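Local coordinates for T-lymphoma invasion and metastasis-inducing protein 1 (Homo sapiens, PDB 4K2P) that probably works as a Rac-activating guanine nucleotide exchange factor, whose PH-CC-Ex region is linked to phosphoinositide binding and to protein partners such as Par-3, at residues A[39-42]-A[47-50]; A[77-82]-A[98-103]. The protein carries 5 engineered substitutions. One frame throughout, in Å; residues are numbered along the deposited sequence.

How the contacts relate
From the N terminus, the chain runs along strand 10-23 before contact 1 closes a short hairpin, joining 39-42 to 47-50 in successive strands. Contact 2 comes later and closes a longer loop, bringing 77-82 back to 98-103. The two loops lie in series and neither nest nor cross; their centres are about 16 Å apart. Strand 10-23 links them because it pairs with both 37-44 and 98-102. Phe101 joins them in the interior, with its CE1 packing 3.8 Å from Phe50 CE2 and its CZ lying 4.0 Å from Leu48 CD1. Both contacts belong to the PH domain, whose last strand, 98-102, leads into helix 106-128.

Contact 1: residues A[39-42]-A[47-50]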
loop_
_atom_site.group_PDB
_atom_site.type_symbol
_atom_site.label_atom_id
_atom_site.label_comp_id
_atom_site.label_asym_id
_atom_site.label_seq_id
_atom_site.Cartn_x
_atom_site.Cartn_y
_atom_site.Cartn_z
ATOM N N TYR A 39 -12.825 15.621 8.631
ATOM C CA TYR A 39 -12.774 14.921 9.900
ATOM C C TYR A 39 -11.573 15.396 10.683
ATOM O O TYR A 39 -10.593 15.850 10.111
ATOM C CB TYR A 39 -12.648 13.413 9.704
ATOM C CG TYR A 39 -13.825 12.726 9.081
ATOM C CD1 TYR A 39 -14.922 12.369 9.842
ATOM C CD2 TYR A 39 -13.820 12.390 7.733
ATOM C CE1 TYR A 39 -15.999 11.714 9.277
ATOM C CE2 TYR A 39 -14.888 11.734 7.161
ATOM C CZ TYR A 39 -15.974 11.399 7.937
ATOM O OH TYR A 39 -17.045 10.748 7.369
ATOM N N TRP A 40 -11.654 15.287 11.995
ATOM C CA TRP A 40 -10.463 15.231 12.820
ATOM C C TRP A 40 -9.948 13.787 12.779
ATOM O O TRP A 40 -10.639 12.861 13.177
ATOM C CB TRP A 40 -10.764 15.659 14.248
ATOM C CG TRP A 40 -9.554 15.723 15.107
ATOM C CD1 TRP A 40 -9.176 14.823 16.061
ATOM C CD2 TRP A 40 -8.548 16.737 15.090
ATOM N NE1 TRP A 40 -8.001 15.223 16.643
ATOM C CE2 TRP A 40 -7.594 16.393 16.063
ATOM C CE3 TRP A 40 -8.363 17.906 14.346
ATOM C CZ2 TRP A 40 -6.467 17.175 16.312
ATOM C CZ3 TRP A 40 -7.245 18.677 14.593
ATOM C CH2 TRP A 40 -6.311 18.312 15.565
ATOM N N VAL A 41 -8.747 13.599 12.266
ATOM C CA VAL A 41 -8.192 12.266 12.080
ATOM C C VAL A 41 -7.067 12.065 13.069
ATOM O O VAL A 41 -6.166 12.880 13.149
ATOM C CB VAL A 41 -7.688 12.067 10.640
ATOM C CG1 VAL A 41 -7.065 10.673 10.462
ATOM C CG2 VAL A 41 -8.834 12.265 9.669
ATOM N N SER A 42 -7.118 10.955 13.800
ATOM C CA SER A 42 -6.178 10.677 14.867
ATOM C C SER A 42 -5.596 9.273 14.727
ATOM O O SER A 42 -6.312 8.283 14.739
ATOM C CB SER A 42 -6.869 10.828 16.220
ATOM O OG SER A 42 -5.968 10.606 17.281
ATOM N N THR A 47 -4.262 2.399 13.879
ATOM C CA THR A 47 -5.629 2.713 13.493
ATOM C C THR A 47 -5.814 4.216 13.335
ATOM O O THR A 47 -5.369 5.002 14.166
ATOM C CB THR A 47 -6.632 2.176 14.536
ATOM O OG1 THR A 47 -6.427 0.774 14.708
ATOM C CG2 THR A 47 -8.070 2.420 14.101
ATOM N N LEU A 48 -6.431 4.612 12.229
ATOM C CA LEU A 48 -6.879 5.975 12.038
ATOM C C LEU A 48 -8.315 6.095 12.516
ATOM O O LEU A 48 -9.194 5.413 12.010
ATOM C CB LEU A 48 -6.786 6.395 10.563
ATOM C CG LEU A 48 -5.397 6.616 9.978
ATOM C CD1 LEU A 48 -5.510 6.834 8.474
ATOM C CD2 LEU A 48 -4.707 7.781 10.629
ATOM N N PHE A 49 -8.539 6.955 13.502
ATOM C CA PHE A 49 -9.868 7.242 14.020
ATOM C C PHE A 49 -10.369 8.558 13.448
ATOM O O PHE A 49 -9.651 9.555 13.429
ATOM C CB PHE A 49 -9.842 7.297 15.546
ATOM C CG PHE A 49 -9.474 5.996 16.187
ATOM C CD1 PHE A 49 -10.439 5.044 16.449
ATOM C CD2 PHE A 49 -8.158 5.717 16.509
ATOM C CE1 PHE A 49 -10.107 3.835 17.035
ATOM C CE2 PHE A 49 -7.814 4.506 17.100
ATOM C CZ PHE A 49 -8.790 3.565 17.357
ATOM N N PHE A 50 -11.616 8.554 13.002
ATOM C CA PHE A 50 -12.220 9.708 12.351
ATOM C C PHE A 50 -13.319 10.265 13.231
ATOM O O PHE A 50 -14.257 9.552 13.572
ATOM C CB PHE A 50 -12.775 9.314 10.981
ATOM C CG PHE A 50 -11.728 8.837 10.018
ATOM C CD1 PHE A 50 -11.109 7.621 10.194
ATOM C CD2 PHE A 50 -11.378 9.601 8.925
ATOM C CE1 PHE A 50 -10.145 7.185 9.306
ATOM C CE2 PHE A 50 -10.414 9.166 8.034
ATOM C CZ PHE A 50 -9.802 7.959 8.225
#
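Tyr39 and Phe50 form a T-shaped pair: the edge of Phe50 points at the face of Tyr39, with ring planes at 88° and centroids 5.6 Å apart. The leading atom of that edge is Phe50 CD2, 3.9 Å from Tyr39 CD2. Phe50 CB lies over the same ring as a CH-pi contact, 4.3 Å from the centroid of the Tyr39 ring, so the phenol is met by methylene and ring edge together. The Phe50 side chain leaves with CG anti to its carbonyl carbon (chi1 -63°), and this stands it alongside Val41, both pointing the same way. The two branches of Val41 divide their work. CG2 meets the ring at Phe50 CD2 (3.8 Å), while CG1 sits over one face of Phe50 and also reaches Leu48 CD2 at 3.7 Å.

Behind these side chains the backbone sets the register. Ser42 and Phe49 are a hydrogen-bonded antiparallel pair: Ser42 N gives to Phe49 O at 2.9 Å, and Phe49 N returns a nearly straight bond (178°) to Ser42 O. Val41 and Phe50 form the adjoining non-hydrogen-bonded pair. Phe49 O has a second, weaker partner in the CA-H of Val41. On the face of the sheet opposite Val41 and Phe50, the Phe49 ring turns its edge to Ser42 O and packs one face against Thr47 CG2.

Further out, His67 meets the rings of both Tyr39 and Phe50, Phe101 packs against Leu48 and Phe50, and strand 10-23 pairs with the 39-42 side. The hairpin thus supplies two adjacent antiparallel strands, with apolar side chains directed into the interior from one face, as expected for the first sheet of the PH fold.

Contact 2: residues A[77-82]-A[98-103]; sequences QAVPEH and AFLFQT
Leu100 faces Val79 and His82, and its side chain makes the contact through its two terminal methyls. CB leaves the strand toward segment 77-82, and CG follows anti to the carbonyl carbon (chi1 -64°), but neither atom comes close to that segment. At the fork the two methyls part. CD2 is directed to Val79, where it faces CG2 at 4.5 Å, a loose apolar approach. CD1 goes to the imidazole of His82 and stands 4.3 Å from NE2 and 4.5 Å from CD2 of that ring, so it comes up obliquely to the NE2-CD2 side of the imidazole.

The partners on the other side are brought together by a type I beta turn from Val79 to His82, which His82 N closes with a 3.0 Å hydrogen bond to Val79 O. The turn reverses the chain just beyond strand 75-78, and the side chains of its first and last residues, Val79 and His82, point from CA toward the Leu100 strand. For His82, ND1 takes weak hydrogen bonds from Lys84 N and Lys85 N in the following loop.

Strand 88-92 pairs with both 75-78 and 98-102, so the two segments lie on either side of it in the sheet. This explains why the nearest CA atoms, those of Val79 and Leu100, are 8.9 Å apart. Leu100 also touches Val88 and Cys90 of that middle strand, as well as Trp36 and Phe19.

With 88 Å² buried in all and no polar bond between the segments, the contact is dispersive: its chemistry implies apolar packing across the middle strand of the second PH sheet, while directional hydrogen bonds lie nearby, in the turn and in the backbone pairing of Val79 with Val88 and Phe99 with Leu91.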
loop_
_atom_site.group_PDB
_atom_site.type_symbol
_atom_site.label_atom_id
_atom_site.label_comp_id
_atom_site.label_asym_id
_atom_site.label_seq_id
_atom_site.Cartn_x
_atom_site.Cartn_y
_atom_site.Cartn_z
ATOM N N GLN A 77 1.115 7.416 -0.238
ATOM C CA GLN A 77 1.797 8.092 -1.342
ATOM C C GLN A 77 1.231 9.490 -1.537
ATOM O O GLN A 77 0.022 9.669 -1.558
ATOM C CB GLN A 77 1.636 7.314 -2.654
ATOM C CG GLN A 77 2.297 5.950 -2.687
ATOM C CD GLN A 77 3.790 6.043 -2.891
ATOM O OE1 GLN A 77 4.270 6.185 -4.018
ATOM N NE2 GLN A 77 4.537 5.946 -1.805
ATOM N N ALA A 78 2.099 10.476 -1.700
ATOM C CA ALA A 78 1.680 11.777 -2.197
ATOM C C ALA A 78 1.038 11.613 -3.563
ATOM O O ALA A 78 1.408 10.722 -4.324
ATOM C CB ALA A 78 2.860 12.723 -2.286
ATOM N N VAL A 79 0.065 12.466 -3.858
ATOM C CA VAL A 79 -0.580 12.500 -5.166
ATOM C C VAL A 79 -0.496 13.916 -5.701
ATOM O O VAL A 79 -1.514 14.570 -5.909
ATOM C CB VAL A 79 -2.054 12.058 -5.108
ATOM C CG1 VAL A 79 -2.576 11.784 -6.517
ATOM C CG2 VAL A 79 -2.207 10.820 -4.236
ATOM N N PRO A 80 0.723 14.406 -5.938
ATOM C CA PRO A 80 0.840 15.783 -6.418
ATOM C C PRO A 80 0.220 15.957 -7.803
ATOM O O PRO A 80 0.002 17.077 -8.239
ATOM C CB PRO A 80 2.353 16.012 -6.461
ATOM C CG PRO A 80 2.930 14.657 -6.613
ATOM C CD PRO A 80 2.031 13.740 -5.848
ATOM N N GLU A 81 -0.064 14.839 -8.465
ATOM C CA GLU A 81 -0.644 14.826 -9.801
ATOM C C GLU A 81 -2.159 14.975 -9.768
ATOM O O GLU A 81 -2.809 14.945 -10.810
ATOM C CB GLU A 81 -0.275 13.525 -10.528
ATOM C CG GLU A 81 -0.939 12.244 -9.974
ATOM C CD GLU A 81 -0.086 11.503 -8.941
ATOM O OE1 GLU A 81 0.802 12.127 -8.319
ATOM O OE2 GLU A 81 -0.288 10.274 -8.771
ATOM N N HIS A 82 -2.721 15.103 -8.571
ATOM C CA HIS A 82 -4.164 15.130 -8.415
ATOM C C HIS A 82 -4.694 16.323 -9.192
ATOM O O HIS A 82 -4.194 17.442 -9.050
ATOM C CB HIS A 82 -4.574 15.197 -6.939
ATOM C CG HIS A 82 -6.027 14.922 -6.712
ATOM N ND1 HIS A 82 -6.998 15.889 -6.862
ATOM C CD2 HIS A 82 -6.679 13.781 -6.387
ATOM C CE1 HIS A 82 -8.184 15.361 -6.620
ATOM N NE2 HIS A 82 -8.020 14.083 -6.329
ATOM N N ALA A 98 -8.545 1.918 -0.462
ATOM C CA ALA A 98 -7.683 3.088 -0.454
ATOM C C ALA A 98 -8.512 4.350 -0.210
ATOM O O ALA A 98 -9.702 4.391 -0.519
ATOM C CB ALA A 98 -6.899 3.198 -1.749
ATOM N N PHE A 99 -7.859 5.368 0.335
ATOM C CA PHE A 99 -8.512 6.574 0.823
ATOM C C PHE A 99 -7.668 7.765 0.428
ATOM O O PHE A 99 -6.452 7.699 0.477
ATOM C CB PHE A 99 -8.672 6.534 2.352
ATOM C CG PHE A 99 -9.278 5.263 2.864
ATOM C CD1 PHE A 99 -8.480 4.157 3.119
ATOM C CD2 PHE A 99 -10.642 5.169 3.100
ATOM C CE1 PHE A 99 -9.035 2.972 3.590
ATOM C CE2 PHE A 99 -11.198 3.985 3.571
ATOM C CZ PHE A 99 -10.389 2.886 3.810
ATOM N N LEU A 100 -8.314 8.839 -0.003
ATOM C CA LEU A 100 -7.630 10.100 -0.237
ATOM C C LEU A 100 -7.776 11.052 0.952
ATOM O O LEU A 100 -8.822 11.120 1.581
ATOM C CB LEU A 100 -8.170 10.767 -1.499
ATOM C CG LEU A 100 -7.938 10.002 -2.807
ATOM C CD1 LEU A 100 -8.728 10.650 -3.910
ATOM C CD2 LEU A 100 -6.459 9.959 -3.168
ATOM N N PHE A 101 -6.716 11.808 1.199
ATOM C CA PHE A 101 -6.651 12.789 2.266
ATOM C C PHE A 101 -6.061 14.082 1.711
ATOM O O PHE A 101 -5.126 14.028 0.916
ATOM C CB PHE A 101 -5.781 12.300 3.422
ATOM C CG PHE A 101 -6.222 11.008 4.029
ATOM C CD1 PHE A 101 -7.131 10.985 5.081
ATOM C CD2 PHE A 101 -5.693 9.812 3.586
ATOM C CE1 PHE A 101 -7.517 9.789 5.658
ATOM C CE2 PHE A 101 -6.073 8.614 4.162
ATOM C CZ PHE A 101 -6.987 8.601 5.198
ATOM N N GLN A 102 -6.599 15.231 2.119
ATOM C CA GLN A 102 -6.014 16.522 1.771
ATOM C C GLN A 102 -5.633 17.281 3.041
ATOM O O GLN A 102 -6.453 17.445 3.954
ATOM C CB GLN A 102 -6.975 17.370 0.933
ATOM C CG GLN A 102 -6.351 18.692 0.422
ATOM C CD GLN A 102 -7.377 19.672 -0.129
ATOM O OE1 GLN A 102 -8.545 19.652 0.257
ATOM N NE2 GLN A 102 -6.938 20.542 -1.033
ATOM N N THR A 103 -4.383 17.730 3.082
ATOM C CA THR A 103 -3.873 18.555 4.166
ATOM C C THR A 103 -3.512 19.961 3.619
ATOM O O THR A 103 -3.969 20.346 2.538
ATOM C CB THR A 103 -2.667 17.855 4.838
ATOM O OG1 THR A 103 -2.259 18.575 6.008
ATOM C CG2 THR A 103 -1.505 17.718 3.869
#